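Local coordinates for protein ADP-ribosylating toxin CARDS (Mycoplasma pneumoniae, PDB 4TLV) that transfers the ADP-ribosyl group of NAD(+) to multiple target proteins in vitro and causes vacuolation of mammalian cells, acting as the main virulence factor of the bacterium, at residues Leu352-Val360 / Ala437-Gln445. Numbering follows the deposited sequence.
Sequences LSVSAVNAV and ASTFFVDVQ
A buried interface between domains, held by three direct hydrogen bonds and a bridging water with valine and phenylalanine side chains packed around them, forms where Ala356, Val357 and Asn358, in the turn after strand 348-354 of D2, lie against Phe441 to Asp443, the first strand of D3. Asn358 reads the backbone of Asp443 with both ends of its amide: OD1 accepts from Asp443 N at 2.9 Å, and ND2 donates to Asp443 O, which lies close to the amide plane. With chi1 at 57°, CG sits between the backbone N and the carbonyl carbon, and this puts the amide across Val442, whose CG1 is 3.5 Å from ND2. Two residues back along the strand, Phe441 O takes the N-H of Val357 at 2.8 Å, nearly in line with its C=O bond, and is also approached by Ala356 CA in a CA-H...O contact (3.2 Å). The residues from Ala356 to Ala359 form a type I turn within the connection from strand 348-354 to strand 364-368 of the D2 beta-trefoil, while strand 441-443 opens the D3 trefoil and pairs on with strand 473-476. Apolar contacts accompany the polar ones: CG2 of Val357 meets CG2 of Val442 at 3.7 Å, and CG1 of Val354 reaches CD2 of Phe441 at 4.1 Å. Ser355 O lies at the edge of the Phe441 ring, and Phe483 packs edge-to-face with it. Nearby, a bridging water donates to Ser355 O and accepts from Phe441 N at 2.8 Å, with Thr439 OG1 as its third partner.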
ATOM      1  N   LEU A 352      10.857  13.026   8.348  1.00 12.75           N
ATOM      2  CA  LEU A 352      10.853  12.276   7.093  1.00 15.13           C
ATOM      3  C   LEU A 352      11.428  10.883   7.289  1.00 19.88           C
ATOM      4  O   LEU A 352      12.277  10.672   8.157  1.00 16.56           O
ATOM      5  CB  LEU A 352      11.655  13.010   6.010  1.00 14.87           C
ATOM      6  CG  LEU A 352      11.139  14.367   5.525  1.00 16.86           C
ATOM      7  CD1 LEU A 352      12.073  14.898   4.430  1.00 13.12           C
ATOM      8  CD2 LEU A 352       9.711  14.243   5.006  1.00 15.62           C
ATOM      9  N   SER A 353      10.943   9.927   6.502  1.00 14.81           N
ATOM     10  CA  SER A 353      11.655   8.668   6.320  1.00 14.77           C
ATOM     11  C   SER A 353      11.393   8.108   4.924  1.00 15.24           C
ATOM     12  O   SER A 353      10.559   8.628   4.184  1.00 14.07           O
ATOM     13  CB  SER A 353      11.318   7.642   7.410  1.00 18.16           C
ATOM     14  OG  SER A 353      10.000   7.190   7.281  1.00 20.24           O
ATOM     15  N   VAL A 354      12.130   7.069   4.554  1.00 14.76           N
ATOM     16  CA  VAL A 354      12.006   6.478   3.221  1.00 13.16           C
ATOM     17  C   VAL A 354      10.561   6.014   2.977  1.00 10.70           C
ATOM     18  O   VAL A 354      10.000   5.262   3.776  1.00 11.36           O
ATOM     19  CB  VAL A 354      12.995   5.310   3.047  1.00 15.22           C
ATOM     20  CG1 VAL A 354      12.743   4.543   1.732  1.00 11.38           C
ATOM     21  CG2 VAL A 354      14.421   5.840   3.063  1.00 16.37           C
ATOM     22  N   SER A 355       9.964   6.472   1.876  1.00 12.14           N
ATOM     23  CA  SER A 355       8.572   6.111   1.556  1.00 10.99           C
ATOM     24  C   SER A 355       8.416   4.605   1.443  1.00 10.45           C
ATOM     25  O   SER A 355       9.150   3.965   0.703  1.00 11.74           O
ATOM     26  CB  SER A 355       8.141   6.757   0.224  1.00 11.05           C
ATOM     27  OG  SER A 355       8.391   8.152   0.214  1.00 12.58           O
ATOM     28  N   ALA A 356       7.445   4.036   2.154  1.00 11.21           N
ATOM     29  CA  ALA A 356       7.262   2.587   2.188  1.00 12.26           C
ATOM     30  C   ALA A 356       5.779   2.305   2.142  1.00 13.72           C
ATOM     31  O   ALA A 356       5.016   2.908   2.895  1.00 11.84           O
ATOM     32  CB  ALA A 356       7.831   2.014   3.479  1.00 12.62           C
ATOM     33  N   VAL A 357       5.371   1.370   1.294  1.00 11.08           N
ATOM     34  CA  VAL A 357       3.944   1.150   1.083  1.00 10.27           C
ATOM     35  C   VAL A 357       3.271   0.472   2.263  1.00 13.53           C
ATOM     36  O   VAL A 357       2.051   0.523   2.387  1.00 11.73           O
ATOM     37  CB  VAL A 357       3.659   0.359  -0.204  1.00 10.11           C
ATOM     38  CG1 VAL A 357       4.126   1.148  -1.422  1.00 11.32           C
ATOM     39  CG2 VAL A 357       4.321  -1.018  -0.151  1.00 12.56           C
ATOM     40  N   ASN A 358       4.064  -0.174   3.118  1.00 10.72           N
ATOM     41  CA  ASN A 358       3.517  -0.915   4.239  1.00 12.23           C
ATOM     42  C   ASN A 358       3.723  -0.242   5.589  1.00 14.65           C
ATOM     43  O   ASN A 358       3.427  -0.832   6.609  1.00 18.20           O
ATOM     44  CB  ASN A 358       4.085  -2.347   4.287  1.00 11.90           C
ATOM     45  CG  ASN A 358       5.613  -2.370   4.358  1.00 14.10           C
ATOM     46  OD1 ASN A 358       6.287  -1.508   3.787  1.00 12.41           O
ATOM     47  ND2 ASN A 358       6.165  -3.364   5.062  1.00 10.82           N
ATOM     48  N   ALA A 359       4.233   0.982   5.605  1.00 15.79           N
ATOM     49  CA  ALA A 359       4.519   1.643   6.887  1.00 14.51           C
ATOM     50  C   ALA A 359       3.288   2.381   7.412  1.00 16.38           C
ATOM     51  O   ALA A 359       2.912   3.436   6.881  1.00 14.68           O
ATOM     52  CB  ALA A 359       5.699   2.609   6.725  1.00 14.44           C
ATOM     53  N   VAL A 360       2.660   1.832   8.452  1.00 12.80           N
ATOM     54  CA  VAL A 360       1.449   2.432   9.008  1.00 16.05           C
ATOM     55  C   VAL A 360       1.731   3.848   9.514  1.00 14.68           C
ATOM     56  O   VAL A 360       0.882   4.728   9.409  1.00 13.39           O
ATOM     57  CB  VAL A 360       0.835   1.554  10.124  1.00 16.50           C
ATOM     58  CG1 VAL A 360      -0.375   2.247  10.770  1.00 15.18           C
ATOM     59  CG2 VAL A 360       0.411   0.193   9.557  1.00 20.36           C
ATOM     60  N   ALA A 437       0.685   6.646  -6.964  1.00 11.63           N
ATOM     61  CA  ALA A 437       1.977   6.609  -6.301  1.00 13.39           C
ATOM     62  C   ALA A 437       3.124   6.638  -7.303  1.00 13.67           C
ATOM     63  O   ALA A 437       2.949   6.265  -8.456  1.00 15.18           O
ATOM     64  CB  ALA A 437       2.067   5.355  -5.436  1.00 10.84           C
ATOM     65  N   SER A 438       4.299   7.066  -6.854  1.00 11.82           N
ATOM     66  CA  SER A 438       5.453   7.187  -7.750  1.00 14.60           C
ATOM     67  C   SER A 438       6.590   6.232  -7.403  1.00 13.04           C
ATOM     68  O   SER A 438       7.462   5.982  -8.238  1.00 15.07           O
ATOM     69  CB  SER A 438       5.976   8.621  -7.775  1.00 17.16           C
ATOM     70  OG  SER A 438       6.610   8.934  -6.552  1.00 20.75           O
ATOM     71  N   THR A 439       6.587   5.718  -6.175  1.00 12.07           N
ATOM     72  CA  THR A 439       7.520   4.658  -5.782  1.00 13.66           C
ATOM     73  C   THR A 439       6.805   3.567  -5.009  1.00 14.20           C
ATOM     74  O   THR A 439       5.762   3.803  -4.385  1.00 12.41           O
ATOM     75  CB  THR A 439       8.711   5.173  -4.947  1.00 11.25           C
ATOM     76  OG1 THR A 439       8.253   5.647  -3.669  1.00 12.50           O
ATOM     77  CG2 THR A 439       9.487   6.275  -5.723  1.00 11.61           C
ATOM     78  N   PHE A 440       7.375   2.368  -5.056  1.00 11.14           N
ATOM     79  CA  PHE A 440       6.694   1.188  -4.534  1.00 11.46           C
ATOM     80  C   PHE A 440       7.640   0.330  -3.696  1.00 10.65           C
ATOM     81  O   PHE A 440       7.845  -0.850  -3.974  1.00 16.27           O
ATOM     82  CB  PHE A 440       6.125   0.404  -5.708  1.00 11.40           C
ATOM     83  CG  PHE A 440       5.238   1.233  -6.592  1.00 12.41           C
ATOM     84  CD1 PHE A 440       5.769   1.966  -7.644  1.00 13.33           C
ATOM     85  CD2 PHE A 440       3.880   1.302  -6.356  1.00 11.01           C
ATOM     86  CE1 PHE A 440       4.961   2.738  -8.458  1.00 17.13           C
ATOM     87  CE2 PHE A 440       3.061   2.084  -7.170  1.00 14.11           C
ATOM     88  CZ  PHE A 440       3.602   2.807  -8.208  1.00 13.42           C
ATOM     89  N   PHE A 441       8.220   0.942  -2.669  1.00  9.43           N
ATOM     90  CA  PHE A 441       9.160   0.251  -1.787  1.00 10.72           C
ATOM     91  C   PHE A 441       8.435  -0.393  -0.613  1.00 14.15           C
ATOM     92  O   PHE A 441       7.599   0.250   0.029  1.00 11.65           O
ATOM     93  CB  PHE A 441      10.187   1.236  -1.211  1.00 10.50           C
ATOM     94  CG  PHE A 441      10.881   2.084  -2.245  1.00 13.85           C
ATOM     95  CD1 PHE A 441      11.123   1.600  -3.528  1.00 12.06           C
ATOM     96  CD2 PHE A 441      11.327   3.357  -1.910  1.00 10.88           C
ATOM     97  CE1 PHE A 441      11.779   2.395  -4.475  1.00 15.34           C
ATOM     98  CE2 PHE A 441      11.994   4.151  -2.843  1.00 13.83           C
ATOM     99  CZ  PHE A 441      12.218   3.664  -4.124  1.00 16.07           C
ATOM    100  N   VAL A 442       8.756  -1.656  -0.332  1.00 11.74           N
ATOM    101  CA  VAL A 442       8.248  -2.341   0.866  1.00  9.66           C
ATOM    102  C   VAL A 442       9.360  -2.426   1.898  1.00 10.82           C
ATOM    103  O   VAL A 442      10.492  -2.792   1.562  1.00 11.58           O
ATOM    104  CB  VAL A 442       7.789  -3.801   0.576  1.00 11.87           C
ATOM    105  CG1 VAL A 442       7.224  -4.445   1.854  1.00  9.51           C
ATOM    106  CG2 VAL A 442       6.758  -3.827  -0.538  1.00 12.88           C
ATOM    107  N   ASP A 443       9.060  -2.043   3.135  1.00 11.89           N
ATOM    108  CA  ASP A 443      10.012  -2.224   4.238  1.00 11.94           C
ATOM    109  C   ASP A 443       9.999  -3.697   4.624  1.00 10.24           C
ATOM    110  O   ASP A 443       8.988  -4.201   5.120  1.00 11.02           O
ATOM    111  CB  ASP A 443       9.619  -1.341   5.428  1.00 12.81           C
ATOM    112  CG  ASP A 443      10.654  -1.370   6.571  1.00 15.30           C
ATOM    113  OD1 ASP A 443      11.524  -2.259   6.598  1.00 16.58           O
ATOM    114  OD2 ASP A 443      10.581  -0.489   7.456  1.00 18.72           O
ATOM    115  N   VAL A 444      11.086  -4.409   4.332  1.00 11.20           N
ATOM    116  CA  VAL A 444      11.121  -5.849   4.594  1.00 10.88           C
ATOM    117  C   VAL A 444      11.955  -6.183   5.835  1.00 12.75           C
ATOM    118  O   VAL A 444      11.850  -7.282   6.381  1.00 12.60           O
ATOM    119  CB  VAL A 444      11.589  -6.665   3.360  1.00 11.55           C
ATOM    120  CG1 VAL A 444      10.533  -6.606   2.241  1.00 11.50           C
ATOM    121  CG2 VAL A 444      12.956  -6.165   2.850  1.00 10.33           C
ATOM    122  N   GLN A 445      12.769  -5.230   6.290  1.00 13.24           N
ATOM    123  CA  GLN A 445      13.420  -5.386   7.580  1.00 10.55           C
ATOM    124  C   GLN A 445      14.111  -6.767   7.728  1.00 11.27           C
ATOM    125  O   GLN A 445      13.959  -7.436   8.753  1.00 16.74           O
ATOM    126  CB  GLN A 445      12.370  -5.190   8.669  1.00 16.10           C
ATOM    127  CG  GLN A 445      12.903  -4.831  10.039  1.00 21.70           C
ATOM    128  CD  GLN A 445      11.804  -4.447  11.027  1.00 32.28           C
ATOM    129  OE1 GLN A 445      10.640  -4.828  10.870  1.00 29.13           O
ATOM    130  NE2 GLN A 445      12.178  -3.691  12.060  1.00 30.67           N
TER
HETATM  131  O   HOH W   1       7.840   3.579  -1.814  1.00 13.15           O